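Local coordinates for chitin-binding domain 3 protein (Micromonospora aurantiaca ATCC 27029, PDB 5OPF) that probably cleaves cellulose or chitin oxidatively as a copper-dependent lytic polysaccharide monooxygenase, at residues G141-A145 against S146-R150. Residues are numbered along the deposited sequence; the frame is centred on the assembly and turned at random.
Sequences GNTPA and SQWTR
The indole of W148 turns back on the loop and gives its NE1-H to the carbonyl oxygen of T143 (NE1 to O 3.0 Å). The acceptor lies nearly in the ring plane, at the nitrogen edge, so the one polar atom of an otherwise greasy, buried ring is satisfied by backbone. Two i to i+3 hydrogen bonds close the turn: Q147 N to P144 O at 2.9 Å and W148 N to A145 O at 3.0 Å. P144, with its restricted phi and no N-H to satisfy, suits the entrance to this turn, and the CA of A145 lies obliquely by CD1 of the indole. T143 fills two roles: OG1 donates a hydrogen bond to G141 O (2.8 Å), and the same rotamer (chi1 -50°) puts CG2 anti to the backbone N, 3.7 Å from W148 NE1. On the outer side, S146 OG donates to Q147 OE1 on a lone pair in the amide plane (2.7 Å); the bend of the glutamine chain at chi2, -52°, helps bring the amide back. Beneath, W148 packs on V155, I157 and F102. The arrangement is a short 3-10 turn in the loop joining strand 134-140 to edge strand 149-151, between the two sheets of the immunoglobulin-like LPMO core.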
loop_
_atom_site.group_PDB
_atom_site.type_symbol
_atom_site.label_atom_id
_atom_site.label_comp_id
_atom_site.label_asym_id
_atom_site.label_seq_id
_atom_site.Cartn_x
_atom_site.Cartn_y
_atom_site.Cartn_z
ATOM N N GLY A 141 -3.681 14.238 10.190
ATOM C CA GLY A 141 -4.635 13.946 11.242
ATOM C C GLY A 141 -6.052 13.855 10.725
ATOM O O GLY A 141 -6.301 13.452 9.585
ATOM N N ASN A 142 -7.000 14.237 11.582
ATOM C CA ASN A 142 -8.406 14.053 11.261
ATOM C C ASN A 142 -8.772 14.937 10.081
ATOM O O ASN A 142 -8.647 16.163 10.146
ATOM C CB ASN A 142 -9.291 14.334 12.464
ATOM C CG ASN A 142 -10.701 13.846 12.235
ATOM O OD1 ASN A 142 -11.386 14.341 11.343
ATOM N ND2 ASN A 142 -11.112 12.824 12.976
ATOM N N THR A 143 -9.219 14.305 9.001
ATOM C CA THR A 143 -9.461 14.976 7.727
ATOM C C THR A 143 -10.778 14.465 7.166
ATOM O O THR A 143 -10.828 13.448 6.460
ATOM C CB THR A 143 -8.308 14.728 6.754
ATOM O OG1 THR A 143 -7.056 15.007 7.400
ATOM C CG2 THR A 143 -8.432 15.619 5.532
ATOM N N PRO A 144 -11.878 15.139 7.485
ATOM C CA PRO A 144 -13.181 14.727 6.965
ATOM C C PRO A 144 -13.213 14.778 5.444
ATOM O O PRO A 144 -12.475 15.529 4.802
ATOM C CB PRO A 144 -14.137 15.761 7.574
ATOM C CG PRO A 144 -13.453 16.213 8.825
ATOM C CD PRO A 144 -11.998 16.249 8.448
ATOM N N ALA A 145 -14.112 13.972 4.866
ATOM C CA ALA A 145 -14.189 13.841 3.414
ATOM C C ALA A 145 -14.460 15.173 2.741
ATOM O O ALA A 145 -14.020 15.393 1.605
ATOM C CB ALA A 145 -15.296 12.858 3.038
ATOM N N SER A 146 -15.194 16.061 3.411
ATOM C CA SER A 146 -15.518 17.352 2.822
ATOM C C SER A 146 -14.270 18.121 2.433
ATOM O O SER A 146 -14.361 19.042 1.612
ATOM C CB SER A 146 -16.332 18.186 3.810
ATOM O OG SER A 146 -15.589 18.395 4.994
ATOM N N GLN A 147 -13.109 17.757 2.992
ATOM C CA GLN A 147 -11.850 18.453 2.769
ATOM C C GLN A 147 -10.933 17.747 1.779
ATOM O O GLN A 147 -9.877 18.284 1.437
ATOM C CB GLN A 147 -11.112 18.613 4.099
ATOM C CG GLN A 147 -12.004 19.185 5.204
ATOM C CD GLN A 147 -12.718 20.468 4.790
ATOM O OE1 GLN A 147 -13.954 20.544 4.774
ATOM N NE2 GLN A 147 -11.941 21.484 4.435
ATOM N N TRP A 148 -11.304 16.563 1.315
ATOM C CA TRP A 148 -10.561 15.889 0.271
ATOM C C TRP A 148 -10.935 16.484 -1.088
ATOM O O TRP A 148 -12.013 17.077 -1.281
ATOM C CB TRP A 148 -10.889 14.399 0.283
ATOM C CG TRP A 148 -10.441 13.609 1.489
ATOM C CD1 TRP A 148 -10.582 13.937 2.807
ATOM C CD2 TRP A 148 -9.837 12.317 1.462
ATOM N NE1 TRP A 148 -10.085 12.928 3.602
ATOM C CE2 TRP A 148 -9.628 11.917 2.798
ATOM C CE3 TRP A 148 -9.457 11.447 0.428
ATOM C CZ2 TRP A 148 -9.048 10.691 3.127
ATOM C CZ3 TRP A 148 -8.884 10.239 0.748
ATOM C CH2 TRP A 148 -8.685 9.867 2.086
ATOM N N THR A 149 -10.049 16.281 -2.048
ATOM C CA THR A 149 -10.204 16.839 -3.381
ATOM C C THR A 149 -11.192 16.000 -4.185
ATOM O O THR A 149 -11.119 14.767 -4.199
ATOM C CB THR A 149 -8.828 16.854 -4.044
ATOM O OG1 THR A 149 -7.949 17.640 -3.224
ATOM C CG2 THR A 149 -8.882 17.424 -5.460
ATOM N N ARG A 150 -12.117 16.668 -4.861
ATOM C CA ARG A 150 -13.107 15.967 -5.664
ATOM C C ARG A 150 -12.445 15.248 -6.833
ATOM O O ARG A 150 -11.596 15.808 -7.535
ATOM C CB ARG A 150 -14.140 16.970 -6.182
ATOM C CG ARG A 150 -15.152 16.408 -7.162
ATOM C CD ARG A 150 -16.112 17.493 -7.623
ATOM N NE ARG A 150 -16.646 17.247 -8.962
ATOM C CZ ARG A 150 -17.420 18.102 -9.623
ATOM N NH1 ARG A 150 -17.750 19.264 -9.074
ATOM N NH2 ARG A 150 -17.863 17.803 -10.839
#